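Local coordinates for glycosylation Associate Protein 2 (Streptococcus agalactiae serotype V, PDB 6OYC) that probably takes part, within a complex of glycosylation-associated proteins, in the modification and accessory Sec secretion of a serine-rich streptococcal glycoprotein, at residues B[175-180]-B[237-242]; B[203-208]-B[241-246]; B[38-43]-B[75-80]; B[57-62]-B[83-88]. All coordinates share one frame; numbering follows the deposited sequence.

Contact 1: B[175-180]-B[237-242]; sequences AYNIPF and SGSLAV
Asn-177 reaches across to strand 238-247 atom by atom. Its CB lies 3.3 Å from Leu-240 O and 3.6 Å from Ser-239 OG, CG is still nearest the same Leu-240 oxygen, and ND2 gives a hydrogen bond to Leu-240 O at 3.0 Å. CG stands anti to the carbonyl carbon (chi1 -60°), which carries the amide forward; the acceptor lies in the amide plane, although the donor sits above the carbonyl plane, 51° out of it. The same oxygen also accepts from Ile-178 N, in its carbonyl plane and on a lone pair, so two donors grip it from different directions. Leu-240 N returns a bond to Ile-178 O, and Phe-180 and Gly-238 exchange a further backbone pair. A water bridges Tyr-176 O and Val-242 N where direct bonding is interrupted, before Val-242 pairs with Phe-174. On the buried face, Leu-240 CD2 comes within 3.6 Å of Phe-180 CD2, and Ile-178 CD1 lies 4.1 Å from Val-242 CG2. This apolar layer rests on Leu-188 of strand 185-195 and Leu-257 of strand 251-262, which belong to a second antiparallel sheet, while strand 198-208 flanks strand 238-247 on the side away from strand 168-180.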
loop_
_atom_site.group_PDB
_atom_site.type_symbol
_atom_site.label_atom_id
_atom_site.label_comp_id
_atom_site.label_asym_id
_atom_site.label_seq_id
_atom_site.Cartn_x
_atom_site.Cartn_y
_atom_site.Cartn_z
ATOM N N ALA B 175 -6.556 16.358 -18.985
ATOM C CA ALA B 175 -7.899 16.820 -19.334
ATOM C C ALA B 175 -8.835 16.893 -18.128
ATOM O O ALA B 175 -9.718 17.766 -18.085
ATOM C CB ALA B 175 -8.509 15.906 -20.396
ATOM N N TYR B 176 -8.674 16.005 -17.151
ATOM C CA TYR B 176 -9.642 15.913 -16.063
ATOM C C TYR B 176 -9.122 16.536 -14.775
ATOM O O TYR B 176 -7.926 16.771 -14.600
ATOM C CB TYR B 176 -10.041 14.457 -15.814
ATOM C CG TYR B 176 -10.877 13.939 -16.945
ATOM C CD1 TYR B 176 -12.238 14.203 -16.998
ATOM C CD2 TYR B 176 -10.298 13.224 -17.993
ATOM C CE1 TYR B 176 -13.009 13.743 -18.048
ATOM C CE2 TYR B 176 -11.064 12.763 -19.044
ATOM C CZ TYR B 176 -12.417 13.029 -19.075
ATOM O OH TYR B 176 -13.181 12.574 -20.138
ATOM N N ASN B 177 -10.047 16.791 -13.861
ATOM C CA ASN B 177 -9.700 17.395 -12.586
ATOM C C ASN B 177 -9.621 16.339 -11.497
ATOM O O ASN B 177 -10.286 15.300 -11.553
ATOM C CB ASN B 177 -10.712 18.475 -12.212
ATOM C CG ASN B 177 -10.769 19.583 -13.258
ATOM O OD1 ASN B 177 -11.792 19.785 -13.920
ATOM N ND2 ASN B 177 -9.649 20.283 -13.435
ATOM N N ILE B 178 -8.799 16.625 -10.499
ATOM C CA ILE B 178 -8.534 15.732 -9.379
ATOM C C ILE B 178 -9.242 16.296 -8.156
ATOM O O ILE B 178 -8.939 17.426 -7.748
ATOM C CB ILE B 178 -7.032 15.604 -9.117
ATOM C CG1 ILE B 178 -6.320 15.119 -10.374
ATOM C CG2 ILE B 178 -6.783 14.651 -7.975
ATOM C CD1 ILE B 178 -4.820 15.074 -10.226
ATOM N N PRO B 179 -10.169 15.560 -7.545
ATOM C CA PRO B 179 -10.814 16.038 -6.317
ATOM C C PRO B 179 -9.780 16.396 -5.260
ATOM O O PRO B 179 -8.852 15.639 -4.991
ATOM C CB PRO B 179 -11.667 14.841 -5.874
ATOM C CG PRO B 179 -11.833 13.998 -7.121
ATOM C CD PRO B 179 -10.554 14.179 -7.883
ATOM N N PHE B 180 -9.938 17.568 -4.674
ATOM C CA PHE B 180 -9.028 18.071 -3.663
ATOM C C PHE B 180 -9.816 18.272 -2.381
ATOM O O PHE B 180 -10.777 19.044 -2.355
ATOM C CB PHE B 180 -8.388 19.383 -4.122
ATOM C CG PHE B 180 -7.370 19.932 -3.169
ATOM C CD1 PHE B 180 -7.763 20.669 -2.061
ATOM C CD2 PHE B 180 -6.017 19.718 -3.393
ATOM C CE1 PHE B 180 -6.831 21.178 -1.189
ATOM C CE2 PHE B 180 -5.075 20.233 -2.531
ATOM C CZ PHE B 180 -5.480 20.968 -1.427
ATOM N N SER B 237 -11.747 23.618 -0.368
ATOM C CA SER B 237 -12.147 22.425 -1.093
ATOM C C SER B 237 -12.392 22.755 -2.574
ATOM O O SER B 237 -12.933 23.818 -2.910
ATOM C CB SER B 237 -13.408 21.855 -0.441
ATOM O OG SER B 237 -13.648 20.534 -0.863
ATOM N N GLY B 238 -11.995 21.842 -3.459
ATOM C CA GLY B 238 -12.232 22.020 -4.883
ATOM C C GLY B 238 -11.705 20.891 -5.749
ATOM O O GLY B 238 -11.829 19.714 -5.390
ATOM N N SER B 239 -11.114 21.225 -6.899
ATOM C CA SER B 239 -10.457 20.208 -7.703
ATOM C C SER B 239 -9.239 20.818 -8.373
ATOM O O SER B 239 -9.096 22.044 -8.457
ATOM C CB SER B 239 -11.396 19.589 -8.745
ATOM O OG SER B 239 -11.939 20.563 -9.609
ATOM N N LEU B 240 -8.350 19.944 -8.828
ATOM C CA LEU B 240 -7.064 20.343 -9.372
ATOM C C LEU B 240 -7.067 20.262 -10.892
ATOM O O LEU B 240 -7.570 19.297 -11.469
ATOM C CB LEU B 240 -5.949 19.446 -8.846
ATOM C CG LEU B 240 -5.707 19.412 -7.349
ATOM C CD1 LEU B 240 -4.498 18.512 -7.063
ATOM C CD2 LEU B 240 -5.509 20.844 -6.824
ATOM N N ALA B 241 -6.479 21.268 -11.530
ATOM C CA ALA B 241 -6.055 21.186 -12.922
ATOM C C ALA B 241 -4.536 21.077 -12.972
ATOM O O ALA B 241 -3.832 21.780 -12.238
ATOM C CB ALA B 241 -6.517 22.406 -13.715
ATOM N N VAL B 242 -4.026 20.189 -13.822
ATOM C CA VAL B 242 -2.603 19.865 -13.843
ATOM C C VAL B 242 -2.064 20.160 -15.227
ATOM O O VAL B 242 -2.629 19.683 -16.219
ATOM C CB VAL B 242 -2.346 18.394 -13.465
ATOM C CG1 VAL B 242 -0.854 18.073 -13.552
ATOM C CG2 VAL B 242 -2.862 18.128 -12.081
HETATM O O HOH W 1 -5.932 18.827 -15.190
#

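Contact 2: B[203-208]-B[241-246]; sequences VISLIV and AVKLFA
Lys-243 and Ser-205 meet through their side chains on the face that also carries Val-203 and Ala-241: NZ gives a hydrogen bond to Ser-205 OG at 2.9 Å. The lysine chain bends at chi2 and chi3 (145° and -92°), which turns its tip along the sheet toward the serine, and on the way CE passes 4.1 Å from Val-203 CG1. The other branch of that valine, CG2, packs 3.6 Å from Phe-245 CE1, so its two methyls divide between an aliphatic chain and an aromatic ring. Farther along the same face, Ile-207 CD1 reaches back to Ala-241 CB at 3.9 Å.

Under these side chains lies a regular antiparallel ladder. Val-203 and Lys-243 form one hydrogen-bonded pair, with Val-203 N to Lys-243 O at 2.8 Å, and Ser-205 and Ala-241 form the next, with Ala-241 N to Ser-205 O at 2.9 Å. Ile-204 and Val-242 make the non-hydrogen-bonded pair between them and turn their side chains to the other, buried face. Second-shell positioning comes from Glu-218: its OE1 is hydrogen-bonded to Ser-205 OG and forms a long, weak ion pair with Lys-243 NZ. The carboxylate would thus help hold both polar tips together and probably favours the charged lysine.

Glu-218 belongs to strand 215-222, the edge strand next to 198-208 in this five-stranded antiparallel sheet; across strand 238-247 lies strand 168-180, whose Asn-177 touches both Ile-207 and Ala-241.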
loop_
_atom_site.group_PDB
_atom_site.type_symbol
_atom_site.label_atom_id
_atom_site.label_comp_id
_atom_site.label_asym_id
_atom_site.label_seq_id
_atom_site.Cartn_x
_atom_site.Cartn_y
_atom_site.Cartn_z
ATOM N N VAL B 203 2.575 22.434 -12.959
ATOM C CA VAL B 203 1.772 23.502 -12.374
ATOM C C VAL B 203 0.416 22.927 -11.988
ATOM O O VAL B 203 -0.241 22.254 -12.790
ATOM C CB VAL B 203 1.628 24.701 -13.327
ATOM C CG1 VAL B 203 0.692 25.727 -12.738
ATOM C CG2 VAL B 203 2.994 25.306 -13.605
ATOM N N ILE B 204 0.021 23.155 -10.745
ATOM C CA ILE B 204 -1.157 22.546 -10.155
ATOM C C ILE B 204 -2.014 23.684 -9.634
ATOM O O ILE B 204 -1.563 24.447 -8.771
ATOM C CB ILE B 204 -0.773 21.564 -9.029
ATOM C CG1 ILE B 204 0.153 20.493 -9.593
ATOM C CG2 ILE B 204 -2.013 20.910 -8.379
ATOM C CD1 ILE B 204 0.912 19.764 -8.567
ATOM N N SER B 205 -3.232 23.805 -10.168
ATOM C CA SER B 205 -4.152 24.904 -9.867
ATOM C C SER B 205 -5.398 24.382 -9.147
ATOM O O SER B 205 -6.090 23.486 -9.652
ATOM C CB SER B 205 -4.570 25.642 -11.154
ATOM O OG SER B 205 -3.459 26.078 -11.929
ATOM N N LEU B 206 -5.709 24.973 -7.994
ATOM C CA LEU B 206 -6.868 24.572 -7.198
ATOM C C LEU B 206 -8.084 25.423 -7.579
ATOM O O LEU B 206 -8.156 26.611 -7.241
ATOM C CB LEU B 206 -6.553 24.700 -5.714
ATOM C CG LEU B 206 -7.691 24.394 -4.734
ATOM C CD1 LEU B 206 -8.276 23.003 -4.986
ATOM C CD2 LEU B 206 -7.166 24.533 -3.296
ATOM N N ILE B 207 -9.043 24.810 -8.272
ATOM C CA ILE B 207 -10.300 25.460 -8.643
ATOM C C ILE B 207 -11.291 25.276 -7.496
ATOM O O ILE B 207 -11.604 24.142 -7.123
ATOM C CB ILE B 207 -10.856 24.877 -9.961
ATOM C CG1 ILE B 207 -9.847 25.060 -11.108
ATOM C CG2 ILE B 207 -12.219 25.506 -10.322
ATOM C CD1 ILE B 207 -9.744 23.859 -12.048
ATOM N N VAL B 208 -11.794 26.388 -6.946
ATOM C CA VAL B 208 -12.658 26.319 -5.765
ATOM C C VAL B 208 -13.924 25.550 -6.080
ATOM O O VAL B 208 -14.538 25.724 -7.143
ATOM C CB VAL B 208 -13.024 27.722 -5.246
ATOM C CG1 VAL B 208 -14.071 27.627 -4.118
ATOM C CG2 VAL B 208 -11.801 28.441 -4.776
ATOM N N ALA B 241 -6.479 21.268 -11.530
ATOM C CA ALA B 241 -6.055 21.186 -12.922
ATOM C C ALA B 241 -4.536 21.077 -12.972
ATOM O O ALA B 241 -3.832 21.780 -12.238
ATOM C CB ALA B 241 -6.517 22.406 -13.715
ATOM N N VAL B 242 -4.026 20.189 -13.822
ATOM C CA VAL B 242 -2.603 19.865 -13.843
ATOM C C VAL B 242 -2.064 20.160 -15.227
ATOM O O VAL B 242 -2.629 19.683 -16.219
ATOM C CB VAL B 242 -2.346 18.394 -13.465
ATOM C CG1 VAL B 242 -0.854 18.073 -13.552
ATOM C CG2 VAL B 242 -2.862 18.128 -12.081
ATOM N N LYS B 243 -0.994 20.970 -15.287
ATOM C CA LYS B 243 -0.271 21.313 -16.508
ATOM C C LYS B 243 1.207 20.967 -16.339
ATOM O O LYS B 243 1.764 21.092 -15.248
ATOM C CB LYS B 243 -0.400 22.815 -16.844
ATOM C CG LYS B 243 -1.829 23.300 -17.041
ATOM C CD LYS B 243 -2.030 24.730 -16.543
ATOM C CE LYS B 243 -2.499 24.771 -15.083
ATOM N NZ LYS B 243 -3.132 26.100 -14.765
ATOM N N LEU B 244 1.852 20.546 -17.418
ATOM C CA LEU B 244 3.283 20.269 -17.398
ATOM C C LEU B 244 3.992 21.198 -18.385
ATOM O O LEU B 244 3.534 21.374 -19.515
ATOM C CB LEU B 244 3.564 18.796 -17.714
ATOM C CG LEU B 244 5.017 18.291 -17.724
ATOM C CD1 LEU B 244 5.063 16.824 -17.502
ATOM C CD2 LEU B 244 5.640 18.535 -19.060
ATOM N N PHE B 245 5.074 21.822 -17.931
ATOM C CA PHE B 245 5.964 22.638 -18.744
ATOM C C PHE B 245 7.319 21.945 -18.843
ATOM O O PHE B 245 7.693 21.150 -17.973
ATOM C CB PHE B 245 6.162 24.039 -18.145
ATOM C CG PHE B 245 4.917 24.875 -18.114
ATOM C CD1 PHE B 245 3.885 24.584 -17.249
ATOM C CD2 PHE B 245 4.793 25.983 -18.930
ATOM C CE1 PHE B 245 2.734 25.368 -17.234
ATOM C CE2 PHE B 245 3.650 26.767 -18.906
ATOM C CZ PHE B 245 2.626 26.452 -18.060
ATOM N N ALA B 246 8.049 22.252 -19.912
ATOM C CA ALA B 246 9.352 21.661 -20.158
ATOM C C ALA B 246 10.246 22.675 -20.855
ATOM O O ALA B 246 9.782 23.663 -21.433
ATOM C CB ALA B 246 9.259 20.392 -21.012
#

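Contact 3: B[38-43]-B[75-80]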
loop_
_atom_site.group_PDB
_atom_site.type_symbol
_atom_site.label_atom_id
_atom_site.label_comp_id
_atom_site.label_asym_id
_atom_site.label_seq_id
_atom_site.Cartn_x
_atom_site.Cartn_y
_atom_site.Cartn_z
ATOM N N ASP B 38 -8.016 6.995 36.697
ATOM C CA ASP B 38 -9.312 7.648 36.517
ATOM C C ASP B 38 -9.795 7.530 35.078
ATOM O O ASP B 38 -10.967 7.215 34.834
ATOM C CB ASP B 38 -9.239 9.116 36.930
ATOM C CG ASP B 38 -9.012 9.284 38.415
ATOM O OD1 ASP B 38 -9.346 8.340 39.160
ATOM O OD2 ASP B 38 -8.498 10.346 38.840
ATOM N N PHE B 39 -8.898 7.732 34.108
ATOM C CA PHE B 39 -9.319 7.619 32.716
ATOM C C PHE B 39 -9.845 6.218 32.411
ATOM O O PHE B 39 -10.887 6.066 31.764
ATOM C CB PHE B 39 -8.175 7.987 31.766
ATOM C CG PHE B 39 -8.520 7.769 30.323
ATOM C CD1 PHE B 39 -9.228 8.731 29.612
ATOM C CD2 PHE B 39 -8.206 6.575 29.699
ATOM C CE1 PHE B 39 -9.572 8.522 28.287
ATOM C CE2 PHE B 39 -8.556 6.355 28.362
ATOM C CZ PHE B 39 -9.242 7.324 27.662
ATOM N N VAL B 40 -9.134 5.175 32.856
ATOM C CA VAL B 40 -9.588 3.802 32.588
ATOM C C VAL B 40 -11.027 3.592 33.067
ATOM O O VAL B 40 -11.863 3.017 32.352
ATOM C CB VAL B 40 -8.642 2.782 33.247
ATOM C CG1 VAL B 40 -9.152 1.376 33.003
ATOM C CG2 VAL B 40 -7.220 2.950 32.728
ATOM N N THR B 41 -11.338 4.063 34.277
ATOM C CA THR B 41 -12.696 3.945 34.800
ATOM C C THR B 41 -13.683 4.759 33.969
ATOM O O THR B 41 -14.696 4.228 33.497
ATOM C CB THR B 41 -12.720 4.395 36.265
ATOM O OG1 THR B 41 -11.952 3.481 37.060
ATOM C CG2 THR B 41 -14.162 4.500 36.792
ATOM N N THR B 42 -13.406 6.053 33.775
ATOM C CA THR B 42 -14.311 6.906 33.000
ATOM C C THR B 42 -14.520 6.385 31.585
ATOM O O THR B 42 -15.653 6.341 31.091
ATOM C CB THR B 42 -13.782 8.331 32.945
ATOM O OG1 THR B 42 -13.728 8.855 34.275
ATOM C CG2 THR B 42 -14.726 9.190 32.144
ATOM N N GLU B 43 -13.449 5.978 30.914
ATOM C CA GLU B 43 -13.605 5.516 29.543
ATOM C C GLU B 43 -14.382 4.208 29.488
ATOM O O GLU B 43 -15.261 4.035 28.637
ATOM C CB GLU B 43 -12.237 5.374 28.881
ATOM C CG GLU B 43 -12.291 5.082 27.398
ATOM C CD GLU B 43 -12.934 6.207 26.555
ATOM O OE1 GLU B 43 -13.110 7.343 27.046
ATOM O OE2 GLU B 43 -13.245 5.941 25.380
ATOM N N SER B 75 0.478 0.904 30.849
ATOM C CA SER B 75 0.057 -0.339 30.209
ATOM C C SER B 75 -1.461 -0.476 30.163
ATOM O O SER B 75 -2.004 -1.110 29.248
ATOM C CB SER B 75 0.656 -1.528 30.949
ATOM O OG SER B 75 2.060 -1.522 30.852
ATOM N N SER B 76 -2.168 0.090 31.144
ATOM C CA SER B 76 -3.617 -0.035 31.114
ATOM C C SER B 76 -4.271 0.758 29.978
ATOM O O SER B 76 -5.473 0.585 29.750
ATOM C CB SER B 76 -4.211 0.390 32.458
ATOM O OG SER B 76 -4.033 1.771 32.690
ATOM N N LEU B 77 -3.530 1.607 29.253
ATOM C CA LEU B 77 -4.122 2.262 28.092
ATOM C C LEU B 77 -4.091 1.382 26.853
ATOM O O LEU B 77 -4.625 1.778 25.816
ATOM C CB LEU B 77 -3.422 3.594 27.812
ATOM C CG LEU B 77 -3.549 4.585 28.975
ATOM C CD1 LEU B 77 -2.872 5.910 28.655
ATOM C CD2 LEU B 77 -5.015 4.803 29.359
ATOM N N SER B 78 -3.516 0.187 26.957
ATOM C CA SER B 78 -3.337 -0.669 25.795
ATOM C C SER B 78 -4.663 -1.097 25.182
ATOM O O SER B 78 -4.756 -1.242 23.958
ATOM C CB SER B 78 -2.518 -1.891 26.204
ATOM O OG SER B 78 -2.520 -2.861 25.185
ATOM N N SER B 79 -5.703 -1.296 26.000
ATOM C CA SER B 79 -6.977 -1.750 25.453
ATOM C C SER B 79 -7.641 -0.697 24.571
ATOM O O SER B 79 -8.504 -1.042 23.758
ATOM C CB SER B 79 -7.937 -2.148 26.585
ATOM O OG SER B 79 -8.449 -0.996 27.257
ATOM N N PHE B 80 -7.265 0.576 24.710
ATOM C CA PHE B 80 -7.988 1.665 24.070
ATOM C C PHE B 80 -7.380 2.139 22.750
ATOM O O PHE B 80 -7.991 2.983 22.097
ATOM C CB PHE B 80 -8.083 2.866 25.026
ATOM C CG PHE B 80 -8.724 2.543 26.345
ATOM C CD1 PHE B 80 -10.108 2.386 26.443
ATOM C CD2 PHE B 80 -7.946 2.390 27.494
ATOM C CE1 PHE B 80 -10.703 2.076 27.665
ATOM C CE2 PHE B 80 -8.537 2.082 28.717
ATOM C CZ PHE B 80 -9.920 1.925 28.804
#
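Ser-76 is the first residue of 75-80 to touch helix 36-52, its OG lying 3.4 Å from Val-40 CG2. The hydroxyl is hydrogen-bonded to Glu-73 O, and its contact with the methyl is van der Waals. Leu-77 follows with CD2, which is 3.7 Å from Phe-39 CD2 and lies obliquely to the ring; the two side chains cross at about a right angle. Phe-80 closes the segment and carries most of the contact. The edge of Phe-39 points at one face of its ring in a T-shaped pair, centroids 5.5 Å apart and planes at 76°, with Phe-39 CE2 offset toward the rim. The opposite face is covered by Ser-79 OG of its own segment. Glu-43 lies alongside: its CG, anti to the backbone N (chi1 -172°), comes 3.4 Å from Phe-80 CE1, and a bend at chi2 (63°) carries the carboxylate off the ring toward Arg-58, whose NH2 makes a salt bridge with OE1. The contact is therefore apolar and aromatic, joining helix 36-52 to the loop between strands 62-65 and 86-89; Glu-43 lends it only methylene surface, and the nearby arginine would be expected to stabilise the ionised carboxylate at this buried position.

Contact 4: B[57-62]-B[83-88]; sequences PRKISA and VYEVFY
Glu-85 and Lys-59 cross at about a right angle, the extended glutamate running past the Ser-61 carbonyl oxygen while the lysine comes past its carboxylate. Their charged ends stay apart: Lys-59 NZ is 4.4 Å from Glu-85 OE2, too far for a salt bridge, so the attraction is probably a loose electrostatic one. CG of Glu-85 stands anti to the carbonyl carbon (chi1 -70°), which brings the chain beside Ser-61 O, with CG 3.8 Å from that oxygen. A water takes up the polar link, donating to Ser-61 O at 2.6 Å and, more weakly, to Glu-85 OE2 at 2.8 Å. The other carboxylate oxygen, OE1, accepts a hydrogen bond from Glu-82 N, which fixes the group from its own side of the contact.

Beyond the glutamate the surface turns apolar. Ala-62 CB lies 3.8 Å from Phe-87 CE1, oblique to the ring, and Ala-62 CA makes a CH...O contact of 3.3 Å with Glu-85 O. Phe-87 in turn meets Phe-122 edge-to-face.

The contact lies where two neighbouring parallel strands, 62-65 and 86-89, enter the N-terminal sheet. Ala-62 pairs through its backbone with Leu-9 of strand 6-11 and Glu-85 with Leu-63, while Phe-87 packs on Gln-108 and Tyr-110 of strand 108-110.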
loop_
_atom_site.group_PDB
_atom_site.type_symbol
_atom_site.label_atom_id
_atom_site.label_comp_id
_atom_site.label_asym_id
_atom_site.label_seq_id
_atom_site.Cartn_x
_atom_site.Cartn_y
_atom_site.Cartn_z
ATOM N N PRO B 57 -19.539 4.504 20.490
ATOM C CA PRO B 57 -18.749 5.471 21.255
ATOM C C PRO B 57 -17.893 6.322 20.333
ATOM O O PRO B 57 -17.406 5.853 19.305
ATOM C CB PRO B 57 -17.880 4.584 22.153
ATOM C CG PRO B 57 -17.770 3.294 21.407
ATOM C CD PRO B 57 -19.037 3.128 20.620
ATOM N N ARG B 58 -17.720 7.592 20.703
ATOM C CA ARG B 58 -16.792 8.445 19.972
ATOM C C ARG B 58 -15.389 7.839 20.010
ATOM O O ARG B 58 -14.977 7.255 21.011
ATOM C CB ARG B 58 -16.793 9.863 20.545
ATOM C CG ARG B 58 -16.278 9.962 21.959
ATOM C CD ARG B 58 -14.800 10.399 22.016
ATOM N NE ARG B 58 -14.258 10.362 23.377
ATOM C CZ ARG B 58 -14.000 9.252 24.067
ATOM N NH1 ARG B 58 -14.211 8.060 23.533
ATOM N NH2 ARG B 58 -13.509 9.344 25.293
ATOM N N LYS B 59 -14.674 7.947 18.892
ATOM C CA LYS B 59 -13.332 7.395 18.732
ATOM C C LYS B 59 -12.302 8.370 19.290
ATOM O O LYS B 59 -12.446 9.590 19.152
ATOM C CB LYS B 59 -13.061 7.125 17.243
ATOM C CG LYS B 59 -11.704 6.488 16.885
ATOM C CD LYS B 59 -11.444 6.584 15.352
ATOM C CE LYS B 59 -10.251 5.736 14.875
ATOM N NZ LYS B 59 -10.654 4.521 14.090
ATOM N N ILE B 60 -11.274 7.838 19.944
ATOM C CA ILE B 60 -10.073 8.607 20.259
ATOM C C ILE B 60 -9.017 8.182 19.254
ATOM O O ILE B 60 -8.599 7.018 19.235
ATOM C CB ILE B 60 -9.598 8.394 21.701
ATOM C CG1 ILE B 60 -10.733 8.691 22.687
ATOM C CG2 ILE B 60 -8.403 9.306 21.982
ATOM C CD1 ILE B 60 -10.331 8.560 24.148
ATOM N N SER B 61 -8.595 9.118 18.404
ATOM C CA SER B 61 -7.835 8.757 17.216
ATOM C C SER B 61 -6.330 8.694 17.450
ATOM O O SER B 61 -5.602 8.126 16.619
ATOM C CB SER B 61 -8.146 9.751 16.091
ATOM O OG SER B 61 -9.423 9.490 15.554
ATOM N N ALA B 62 -5.838 9.253 18.550
ATOM C CA ALA B 62 -4.417 9.143 18.839
ATOM C C ALA B 62 -4.180 9.263 20.335
ATOM O O ALA B 62 -4.936 9.925 21.060
ATOM C CB ALA B 62 -3.594 10.202 18.091
ATOM N N VAL B 83 -2.291 -0.160 17.011
ATOM C CA VAL B 83 -0.949 0.142 16.540
ATOM C C VAL B 83 -0.943 1.425 15.687
ATOM O O VAL B 83 -1.947 1.797 15.059
ATOM C CB VAL B 83 -0.385 -1.057 15.759
ATOM C CG1 VAL B 83 -0.077 -2.215 16.733
ATOM C CG2 VAL B 83 -1.364 -1.492 14.658
ATOM N N TYR B 84 0.205 2.111 15.691
ATOM C CA TYR B 84 0.434 3.360 14.951
ATOM C C TYR B 84 -0.427 4.523 15.422
ATOM O O TYR B 84 -0.300 5.625 14.874
ATOM C CB TYR B 84 0.217 3.167 13.445
ATOM C CG TYR B 84 1.082 2.071 12.900
ATOM C CD1 TYR B 84 2.464 2.205 12.895
ATOM C CD2 TYR B 84 0.527 0.896 12.416
ATOM C CE1 TYR B 84 3.280 1.201 12.401
ATOM C CE2 TYR B 84 1.329 -0.110 11.928
ATOM C CZ TYR B 84 2.715 0.043 11.936
ATOM O OH TYR B 84 3.535 -0.960 11.458
ATOM N N GLU B 85 -1.282 4.308 16.429
ATOM C CA GLU B 85 -2.067 5.395 17.003
ATOM C C GLU B 85 -1.364 6.068 18.167
ATOM O O GLU B 85 -1.920 6.990 18.765
ATOM C CB GLU B 85 -3.443 4.896 17.456
ATOM C CG GLU B 85 -4.358 4.536 16.293
ATOM C CD GLU B 85 -5.783 4.199 16.733
ATOM O OE1 GLU B 85 -6.041 4.095 17.957
ATOM O OE2 GLU B 85 -6.637 4.014 15.839
ATOM N N VAL B 86 -0.163 5.629 18.514
ATOM C CA VAL B 86 0.539 6.134 19.683
ATOM C C VAL B 86 1.712 6.974 19.209
ATOM O O VAL B 86 2.391 6.623 18.231
ATOM C CB VAL B 86 0.995 4.974 20.594
ATOM C CG1 VAL B 86 1.760 5.498 21.817
ATOM C CG2 VAL B 86 -0.228 4.173 21.020
ATOM N N PHE B 87 1.950 8.092 19.899
ATOM C CA PHE B 87 2.969 9.038 19.476
ATOM C C PHE B 87 3.868 9.416 20.641
ATOM O O PHE B 87 3.398 9.638 21.761
ATOM C CB PHE B 87 2.298 10.277 18.856
ATOM C CG PHE B 87 1.588 9.963 17.587
ATOM C CD1 PHE B 87 0.305 9.418 17.612
ATOM C CD2 PHE B 87 2.209 10.166 16.360
ATOM C CE1 PHE B 87 -0.358 9.085 16.434
ATOM C CE2 PHE B 87 1.551 9.848 15.178
ATOM C CZ PHE B 87 0.259 9.305 15.215
ATOM N N TYR B 88 5.166 9.524 20.358
ATOM C CA TYR B 88 6.171 9.607 21.400
ATOM C C TYR B 88 7.367 10.357 20.827
ATOM O O TYR B 88 7.658 10.202 19.634
ATOM C CB TYR B 88 6.562 8.193 21.856
ATOM C CG TYR B 88 7.611 8.106 22.947
ATOM C CD1 TYR B 88 7.243 8.103 24.289
ATOM C CD2 TYR B 88 8.968 7.986 22.636
ATOM C CE1 TYR B 88 8.196 8.019 25.299
ATOM C CE2 TYR B 88 9.935 7.896 23.647
ATOM C CZ TYR B 88 9.536 7.906 24.974
ATOM O OH TYR B 88 10.459 7.819 25.988
HETATM O O HOH W 2 -6.664 6.618 14.819
#

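How the contacts relate
Contacts 1 and 2 share Ala-241 and Val-242 and bind strand 238-247 to its neighbours on both sides, so together they span three strands of one antiparallel sheet. Both are partly buried and rely on backbone ladders, with an apolar buried face and a mixed, more exposed one, which in contact 2 includes the Lys-243 to Ser-205 bond. Contacts 3 and 4 belong to the N-terminal parallel-sheet region, their centres about 31 to 48 Å from those of the first two. They join through the Glu-43 to Arg-58 salt bridge and Phe-39 against Ile-60. Contact 4 is buried, water-bridged at a strand entrance; contact 3 is a partly buried aromatic helix-to-loop junction.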